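Local coordinates for Sts-2 protein (Mus musculus, PDB 3D4I), which is a suppressor of T-cell receptor signalling whose 2H-phosphatase domain, the part described here, has acid-dependent phosphatase activity, at residues A97-Q102 against K130-K135; D173-R178 against H202-D207. One frame throughout, in Å; residues are numbered along the deposited sequence.

Contacts 1 and 2 lie in one histidine phosphatase domain, their centres 14 Å apart, and His202 joins them. In contact 1, Arg99 near the start of helix 98-111 reaches the loop carrying Glu132; in contact 2, helix 172-187 meets the turn that follows strand 196-201. Arg99 NH2 packs 3.4 Å from His202 CE1, and Cys100 SG lies 3.7 Å from His202 NE2. Trp131 CZ3 adds a looser touch, 4.3 Å from Ser204 CB. With His17 beside Arg99, the two histidines are consistent with the pair that gives 2H-phosphatases their name, which would put contact 1 in the phosphate pocket and contact 2 in the shell behind it.

Contact 1 of 2, residues A97-Q102 against K130-K135; sequences ALRCVQ and KWEASK
Glu132 OE2 takes a hydrogen bond of 2.9 Å from Arg99 NH2, the charged core of a salt bridge between the start of helix 98-111 and the loop after strand 119-121. The N-H...O angle is 145°, and OE2 receives the bond on its syn lone pair, almost in the guanidinium plane. The two flat groups, 21° apart, meet edge to edge from opposite directions. Their second arms do not touch directly: water 1 fills that place, accepting from Arg99 NH1 at 2.7 Å and donating to Glu132 OE1, also at 2.7 Å. Thus both carboxylate oxygens are engaged and the carboxylate is fixed against rotation. Arg99 gets there with CG between its backbone N and carbonyl carbon (chi1 62°) and an extended chain to NE; the Glu132 chain folds about CB-CG to meet it. A methionine at Arg99 would probably leave Glu132 OE2 without its charged mate and water 1 without its donor, freeing the carboxylate to turn. Arg20 NH1 lies near Arg99 NH2 and His17 touches the Arg99 side chain, consistent with a pocket built for phosphate, as in other histidine phosphatases. Glu132 would therefore both orient Arg99 and offset part of the positive charge gathered there.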
ATOM      1  N   ALA A  97       2.330  17.239 -13.196  1.00 17.20           N
ATOM      2  CA  ALA A  97       1.743  17.107 -11.857  1.00 16.95           C
ATOM      3  C   ALA A  97       2.658  16.301 -10.938  1.00 17.19           C
ATOM      4  O   ALA A  97       3.231  15.276 -11.340  1.00 16.95           O
ATOM      5  CB  ALA A  97       0.352  16.487 -11.921  1.00 17.87           C
ATOM      6  N   LEU A  98       2.812  16.766  -9.701  1.00 16.41           N
ATOM      7  CA  LEU A  98       3.700  16.097  -8.757  1.00 16.57           C
ATOM      8  C   LEU A  98       3.371  14.619  -8.633  1.00 16.55           C
ATOM      9  O   LEU A  98       4.262  13.790  -8.665  1.00 17.67           O
ATOM     10  CB  LEU A  98       3.595  16.760  -7.366  1.00 16.40           C
ATOM     11  CG  LEU A  98       4.467  16.192  -6.244  1.00 16.17           C
ATOM     12  CD1 LEU A  98       5.948  16.197  -6.618  1.00 17.04           C
ATOM     13  CD2 LEU A  98       4.210  16.993  -4.940  1.00 17.21           C
ATOM     14  N   ARG A  99       2.088  14.313  -8.456  1.00 16.63           N
ATOM     15  CA  ARG A  99       1.615  12.933  -8.286  1.00 17.00           C
ATOM     16  C   ARG A  99       2.061  12.016  -9.424  1.00 17.10           C
ATOM     17  O   ARG A  99       2.389  10.855  -9.183  1.00 17.12           O
ATOM     18  CB  ARG A  99       0.084  12.905  -8.084  1.00 16.44           C
ATOM     19  CG  ARG A  99      -0.734  13.443  -9.273  1.00 17.24           C
ATOM     20  CD  ARG A  99      -2.128  13.722  -8.793  1.00 17.75           C
ATOM     21  NE  ARG A  99      -3.045  14.242  -9.804  1.00 18.15           N
ATOM     22  CZ  ARG A  99      -3.256  15.522 -10.094  1.00 17.49           C
ATOM     23  NH1 ARG A  99      -2.545  16.500  -9.521  1.00 17.25           N
ATOM     24  NH2 ARG A  99      -4.177  15.822 -10.999  1.00 17.21           N
ATOM     25  N   CYS A 100       2.124  12.564 -10.646  1.00 17.13           N
ATOM     26  CA  CYS A 100       2.566  11.817 -11.819  1.00 17.13           C
ATOM     27  C   CYS A 100       4.066  11.658 -11.871  1.00 16.72           C
ATOM     28  O   CYS A 100       4.556  10.553 -12.076  1.00 16.37           O
ATOM     29  CB  CYS A 100       2.056  12.454 -13.122  1.00 16.86           C
ATOM     30  SG  CYS A 100       0.277  12.554 -13.219  1.00 18.27           S
ATOM     31  N   VAL A 101       4.814  12.746 -11.682  1.00 16.65           N
ATOM     32  CA  VAL A 101       6.288  12.622 -11.603  1.00 17.00           C
ATOM     33  C   VAL A 101       6.734  11.671 -10.449  1.00 15.91           C
ATOM     34  O   VAL A 101       7.687  10.884 -10.618  1.00 16.24           O
ATOM     35  CB  VAL A 101       7.029  14.011 -11.544  1.00 17.41           C
ATOM     36  CG1 VAL A 101       8.523  13.822 -11.517  1.00 20.44           C
ATOM     37  CG2 VAL A 101       6.692  14.882 -12.750  1.00 17.28           C
ATOM     38  N   GLN A 102       6.035  11.711  -9.309  1.00 14.21           N
ATOM     39  CA  GLN A 102       6.366  10.795  -8.198  1.00 14.99           C
ATOM     40  C   GLN A 102       6.111   9.322  -8.549  1.00 14.12           C
ATOM     41  O   GLN A 102       6.933   8.431  -8.265  1.00 13.72           O
ATOM     42  CB  GLN A 102       5.614  11.173  -6.919  1.00 14.65           C
ATOM     43  CG  GLN A 102       6.161  12.448  -6.235  1.00 15.09           C
ATOM     44  CD  GLN A 102       5.319  12.864  -5.046  1.00 17.26           C
ATOM     45  OE1 GLN A 102       4.074  12.800  -5.075  1.00 19.54           O
ATOM     46  NE2 GLN A 102       5.996  13.327  -3.991  1.00 21.41           N
ATOM     47  N   LYS A 130     -10.060  21.856 -17.770  1.00 24.12           N
ATOM     48  CA  LYS A 130     -11.420  21.885 -17.248  1.00 24.35           C
ATOM     49  C   LYS A 130     -11.506  21.328 -15.827  1.00 24.11           C
ATOM     50  O   LYS A 130     -12.331  21.785 -15.043  1.00 23.86           O
ATOM     51  CB  LYS A 130     -12.316  21.042 -18.164  1.00 25.00           C
ATOM     52  CG  LYS A 130     -13.789  20.912 -17.750  1.00 26.68           C
ATOM     53  CD  LYS A 130     -14.559  22.173 -18.052  1.00 30.10           C
ATOM     54  CE  LYS A 130     -14.866  22.302 -19.534  1.00 30.80           C
ATOM     55  NZ  LYS A 130     -15.605  23.578 -19.813  1.00 33.65           N
ATOM     56  N   TRP A 131     -10.664  20.338 -15.516  1.00 22.97           N
ATOM     57  CA  TRP A 131     -10.724  19.652 -14.227  1.00 23.45           C
ATOM     58  C   TRP A 131      -9.624  20.055 -13.261  1.00 24.27           C
ATOM     59  O   TRP A 131      -9.436  19.400 -12.234  1.00 24.90           O
ATOM     60  CB  TRP A 131     -10.726  18.128 -14.426  1.00 22.67           C
ATOM     61  CG  TRP A 131     -11.916  17.678 -15.192  1.00 21.77           C
ATOM     62  CD1 TRP A 131     -13.153  18.287 -15.231  1.00 20.94           C
ATOM     63  CD2 TRP A 131     -12.008  16.528 -16.035  1.00 20.86           C
ATOM     64  NE1 TRP A 131     -14.000  17.576 -16.042  1.00 21.12           N
ATOM     65  CE2 TRP A 131     -13.322  16.491 -16.546  1.00 21.43           C
ATOM     66  CE3 TRP A 131     -11.105  15.512 -16.401  1.00 21.80           C
ATOM     67  CZ2 TRP A 131     -13.763  15.479 -17.402  1.00 21.88           C
ATOM     68  CZ3 TRP A 131     -11.548  14.501 -17.262  1.00 21.18           C
ATOM     69  CH2 TRP A 131     -12.871  14.496 -17.746  1.00 21.49           C
ATOM     70  N   GLU A 132      -8.919  21.138 -13.581  1.00 24.74           N
ATOM     71  CA  GLU A 132      -7.848  21.662 -12.733  1.00 25.85           C
ATOM     72  C   GLU A 132      -8.047  23.157 -12.481  1.00 27.25           C
ATOM     73  O   GLU A 132      -8.764  23.828 -13.221  1.00 26.80           O
ATOM     74  CB  GLU A 132      -6.478  21.404 -13.363  1.00 25.25           C
ATOM     75  CG  GLU A 132      -6.131  19.924 -13.556  1.00 24.99           C
ATOM     76  CD  GLU A 132      -5.540  19.269 -12.318  1.00 24.24           C
ATOM     77  OE1 GLU A 132      -5.087  19.971 -11.389  1.00 29.05           O
ATOM     78  OE2 GLU A 132      -5.529  18.029 -12.264  1.00 23.68           O
ATOM     79  N   ALA A 133      -7.434  23.667 -11.414  1.00 29.61           N
ATOM     80  CA  ALA A 133      -7.468  25.114 -11.132  1.00 31.88           C
ATOM     81  C   ALA A 133      -6.774  25.888 -12.242  1.00 33.56           C
ATOM     82  O   ALA A 133      -5.766  25.434 -12.775  1.00 33.52           O
ATOM     83  CB  ALA A 133      -6.806  25.419  -9.783  1.00 32.25           C
ATOM     84  N   SER A 134      -7.307  27.061 -12.586  1.00 35.45           N
ATOM     85  CA  SER A 134      -6.765  27.854 -13.700  1.00 37.48           C
ATOM     86  C   SER A 134      -5.295  28.195 -13.524  1.00 38.23           C
ATOM     87  O   SER A 134      -4.547  28.241 -14.503  1.00 39.16           O
ATOM     88  CB  SER A 134      -7.574  29.132 -13.905  1.00 37.40           C
ATOM     89  OG  SER A 134      -8.956  28.831 -13.905  1.00 40.03           O
ATOM     90  N   LYS A 135      -4.885  28.406 -12.273  1.00 39.07           N
ATOM     91  CA  LYS A 135      -3.502  28.762 -11.949  1.00 39.97           C
ATOM     92  C   LYS A 135      -2.624  27.529 -11.682  1.00 39.95           C
ATOM     93  O   LYS A 135      -1.466  27.659 -11.279  1.00 39.78           O
ATOM     94  CB  LYS A 135      -3.453  29.782 -10.793  1.00 39.80           C
ATOM     95  CG  LYS A 135      -4.011  29.291  -9.450  1.00 41.44           C
ATOM     96  CD  LYS A 135      -4.005  30.410  -8.391  1.00 41.35           C
ATOM     97  CE  LYS A 135      -3.618  29.885  -6.999  1.00 44.28           C
ATOM     98  NZ  LYS A 135      -2.147  29.601  -6.866  1.00 43.95           N
TER
HETATM   99  O   HOH W   1      -2.912  19.136 -10.007  1.00 23.17           O

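Contact 2 of 2, residues D173-R178 against H202-D207; sequences DQYVER and HSSALD
Tyr175 of helix 172-187 reaches Ser204, just after strand 196-201, in the alpha/beta fold of the histidine phosphatase superfamily. Its CB points toward residues 202-207, and with CG anti to the backbone N (chi1 165°) the ring carries the hydroxyl straight across the gap. Along the ring, the two edges meet different neighbours of the same helix. CD1 stands over the centre of the Arg178 guanidinium, 3.5 Å above its plane, so that a ring edge rests on a guanidinium face. CD2, on the other edge, lies 3.8 Å from Val176 CG1. Farther out, CZ comes within 4.1 Å of Ser204 CB, which approaches the ring obliquely. The phenol oxygen makes the closest approach: Tyr175 OH is 3.2 Å from Ser204 CB and is hydrogen-bonded to Ser208 OG, farther along the chain.

Ser204 holds its hydroxyl between its own backbone N and carbonyl carbon (chi1 46°), and OG has a hydrogen bond to Glu127 OE1. Arg178 fastens the same loop: it bonds to the carbonyl oxygens of Gly124, Phe126 and Glu127 and forms a salt bridge with Glu170. The buried tyrosine thus has the tightly bonded guanidinium of Arg178 along one ring edge and the turn after strand 196-201 at its tip, where Ala205 N bonds to His202 O at 3.0 Å. These links join helix 172-187, the loop at Glu127 and the turn carrying the probable active-site histidine, placing Tyr175 in a second shell. Water 2 bridges the two hydroxyls from one flank, at the edge of the tyrosine ring and in its plane: it donates to Ser204 OG at 2.9 Å and is hydrogen-bonded to Tyr175 OH at 2.7 Å.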
ATOM      1  N   ASP A 173     -12.540  19.264 -27.241  1.00 24.52           N
ATOM      2  CA  ASP A 173     -11.935  19.118 -28.576  1.00 25.26           C
ATOM      3  C   ASP A 173     -10.462  19.546 -28.622  1.00 24.51           C
ATOM      4  O   ASP A 173      -9.620  18.869 -29.233  1.00 24.85           O
ATOM      5  CB  ASP A 173     -12.748  19.852 -29.663  1.00 25.43           C
ATOM      6  CG  ASP A 173     -14.095  19.185 -29.954  1.00 28.16           C
ATOM      7  OD1 ASP A 173     -14.269  17.969 -29.700  1.00 31.58           O
ATOM      8  OD2 ASP A 173     -15.002  19.889 -30.447  1.00 31.53           O
ATOM      9  N   GLN A 174     -10.159  20.668 -27.980  1.00 24.14           N
ATOM     10  CA  GLN A 174      -8.784  21.167 -27.899  1.00 23.45           C
ATOM     11  C   GLN A 174      -7.897  20.259 -27.068  1.00 22.93           C
ATOM     12  O   GLN A 174      -6.732  19.980 -27.459  1.00 21.57           O
ATOM     13  CB  GLN A 174      -8.765  22.579 -27.341  1.00 23.80           C
ATOM     14  CG  GLN A 174      -9.204  23.596 -28.386  1.00 25.21           C
ATOM     15  CD  GLN A 174      -9.426  24.971 -27.827  1.00 27.90           C
ATOM     16  OE1 GLN A 174      -9.737  25.132 -26.654  1.00 27.66           O
ATOM     17  NE2 GLN A 174      -9.280  25.987 -28.681  1.00 29.55           N
ATOM     18  N   TYR A 175      -8.448  19.808 -25.930  1.00 22.11           N
ATOM     19  CA  TYR A 175      -7.770  18.822 -25.066  1.00 21.65           C
ATOM     20  C   TYR A 175      -7.388  17.545 -25.827  1.00 21.73           C
ATOM     21  O   TYR A 175      -6.229  17.124 -25.795  1.00 21.84           O
ATOM     22  CB  TYR A 175      -8.640  18.471 -23.838  1.00 21.07           C
ATOM     23  CG  TYR A 175      -8.162  17.215 -23.131  1.00 20.50           C
ATOM     24  CD1 TYR A 175      -6.998  17.226 -22.381  1.00 18.73           C
ATOM     25  CD2 TYR A 175      -8.866  16.011 -23.248  1.00 19.32           C
ATOM     26  CE1 TYR A 175      -6.542  16.078 -21.749  1.00 20.24           C
ATOM     27  CE2 TYR A 175      -8.414  14.852 -22.631  1.00 19.39           C
ATOM     28  CZ  TYR A 175      -7.256  14.897 -21.873  1.00 20.00           C
ATOM     29  OH  TYR A 175      -6.772  13.761 -21.264  1.00 20.73           O
ATOM     30  N   VAL A 176      -8.364  16.903 -26.470  1.00 21.89           N
ATOM     31  CA  VAL A 176      -8.079  15.644 -27.185  1.00 22.33           C
ATOM     32  C   VAL A 176      -7.068  15.853 -28.323  1.00 22.51           C
ATOM     33  O   VAL A 176      -6.224  14.982 -28.593  1.00 22.44           O
ATOM     34  CB  VAL A 176      -9.368  14.887 -27.669  1.00 22.57           C
ATOM     35  CG1 VAL A 176     -10.212  14.465 -26.459  1.00 21.71           C
ATOM     36  CG2 VAL A 176     -10.193  15.719 -28.631  1.00 22.31           C
ATOM     37  N   GLU A 177      -7.143  17.021 -28.955  1.00 22.84           N
ATOM     38  CA  GLU A 177      -6.209  17.386 -30.023  1.00 23.17           C
ATOM     39  C   GLU A 177      -4.789  17.533 -29.498  1.00 22.09           C
ATOM     40  O   GLU A 177      -3.888  16.959 -30.081  1.00 22.04           O
ATOM     41  CB  GLU A 177      -6.663  18.644 -30.783  1.00 23.32           C
ATOM     42  CG  GLU A 177      -5.724  19.055 -31.948  1.00 27.66           C
ATOM     43  CD  GLU A 177      -5.517  17.970 -33.005  1.00 31.83           C
ATOM     44  OE1 GLU A 177      -6.252  16.943 -33.026  1.00 32.96           O
ATOM     45  OE2 GLU A 177      -4.598  18.151 -33.830  1.00 35.68           O
ATOM     46  N   ARG A 178      -4.582  18.246 -28.384  1.00 21.49           N
ATOM     47  CA  ARG A 178      -3.200  18.362 -27.853  1.00 21.68           C
ATOM     48  C   ARG A 178      -2.615  17.052 -27.312  1.00 21.17           C
ATOM     49  O   ARG A 178      -1.393  16.863 -27.315  1.00 21.41           O
ATOM     50  CB  ARG A 178      -3.016  19.529 -26.863  1.00 21.99           C
ATOM     51  CG  ARG A 178      -3.895  19.525 -25.631  1.00 23.47           C
ATOM     52  CD  ARG A 178      -3.205  18.883 -24.414  1.00 24.24           C
ATOM     53  NE  ARG A 178      -3.848  19.330 -23.174  1.00 23.52           N
ATOM     54  CZ  ARG A 178      -3.763  18.716 -22.002  1.00 20.03           C
ATOM     55  NH1 ARG A 178      -3.060  17.593 -21.871  1.00 18.07           N
ATOM     56  NH2 ARG A 178      -4.399  19.235 -20.958  1.00 17.69           N
ATOM     57  N   HIS A 202      -2.809  10.792 -16.049  1.00 16.80           N
ATOM     58  CA  HIS A 202      -4.081  10.928 -15.363  1.00 17.26           C
ATOM     59  C   HIS A 202      -5.059   9.914 -15.916  1.00 17.06           C
ATOM     60  O   HIS A 202      -4.796   9.322 -16.955  1.00 17.66           O
ATOM     61  CB  HIS A 202      -4.620  12.348 -15.605  1.00 16.94           C
ATOM     62  CG  HIS A 202      -3.652  13.416 -15.182  1.00 18.45           C
ATOM     63  ND1 HIS A 202      -3.603  13.910 -13.894  1.00 18.74           N
ATOM     64  CD2 HIS A 202      -2.644  14.019 -15.855  1.00 19.23           C
ATOM     65  CE1 HIS A 202      -2.632  14.808 -13.807  1.00 19.63           C
ATOM     66  NE2 HIS A 202      -2.023  14.878 -14.979  1.00 17.81           N
ATOM     67  N   SER A 203      -6.179   9.706 -15.228  1.00 16.77           N
ATOM     68  CA  SER A 203      -7.184   8.738 -15.692  1.00 17.06           C
ATOM     69  C   SER A 203      -7.611   9.070 -17.126  1.00 16.87           C
ATOM     70  O   SER A 203      -7.735   8.188 -17.960  1.00 16.69           O
ATOM     71  CB  SER A 203      -8.394   8.748 -14.767  1.00 17.07           C
ATOM     72  OG  SER A 203      -8.058   8.155 -13.520  1.00 19.48           O
ATOM     73  N   SER A 204      -7.809  10.352 -17.400  1.00 16.72           N
ATOM     74  CA  SER A 204      -8.176  10.802 -18.760  1.00 17.93           C
ATOM     75  C   SER A 204      -7.250  10.291 -19.877  1.00 17.98           C
ATOM     76  O   SER A 204      -7.707  10.007 -21.005  1.00 17.89           O
ATOM     77  CB  SER A 204      -8.201  12.325 -18.797  1.00 17.57           C
ATOM     78  OG  SER A 204      -7.059  12.845 -18.168  1.00 18.89           O
ATOM     79  N   ALA A 205      -5.954  10.218 -19.578  1.00 17.41           N
ATOM     80  CA  ALA A 205      -4.955   9.846 -20.566  1.00 17.44           C
ATOM     81  C   ALA A 205      -5.086   8.398 -21.059  1.00 17.60           C
ATOM     82  O   ALA A 205      -4.630   8.086 -22.166  1.00 16.82           O
ATOM     83  CB  ALA A 205      -3.536  10.103 -20.034  1.00 16.59           C
ATOM     84  N   LEU A 206      -5.658   7.505 -20.245  1.00 17.92           N
ATOM     85  CA  LEU A 206      -5.810   6.113 -20.684  1.00 18.41           C
ATOM     86  C   LEU A 206      -6.693   6.038 -21.933  1.00 18.91           C
ATOM     87  O   LEU A 206      -6.546   5.114 -22.727  1.00 20.59           O
ATOM     88  CB  LEU A 206      -6.318   5.171 -19.584  1.00 17.94           C
ATOM     89  CG  LEU A 206      -5.233   4.564 -18.667  1.00 19.64           C
ATOM     90  CD1 LEU A 206      -4.800   5.572 -17.630  1.00 15.66           C
ATOM     91  CD2 LEU A 206      -5.727   3.303 -17.982  1.00 19.33           C
ATOM     92  N   ASP A 207      -7.568   7.028 -22.100  1.00 19.23           N
ATOM     93  CA  ASP A 207      -8.380   7.171 -23.312  1.00 19.82           C
ATOM     94  C   ASP A 207      -7.721   8.114 -24.342  1.00 19.39           C
ATOM     95  O   ASP A 207      -7.496   7.745 -25.507  1.00 18.81           O
ATOM     96  CB  ASP A 207      -9.802   7.656 -22.971  1.00 19.68           C
ATOM     97  CG  ASP A 207     -10.759   7.552 -24.162  1.00 22.06           C
ATOM     98  OD1 ASP A 207     -10.965   6.424 -24.656  1.00 22.58           O
ATOM     99  OD2 ASP A 207     -11.336   8.572 -24.591  1.00 25.49           O
TER
HETATM  100  O   HOH W   2      -4.640  13.652 -19.596  1.00 21.31           O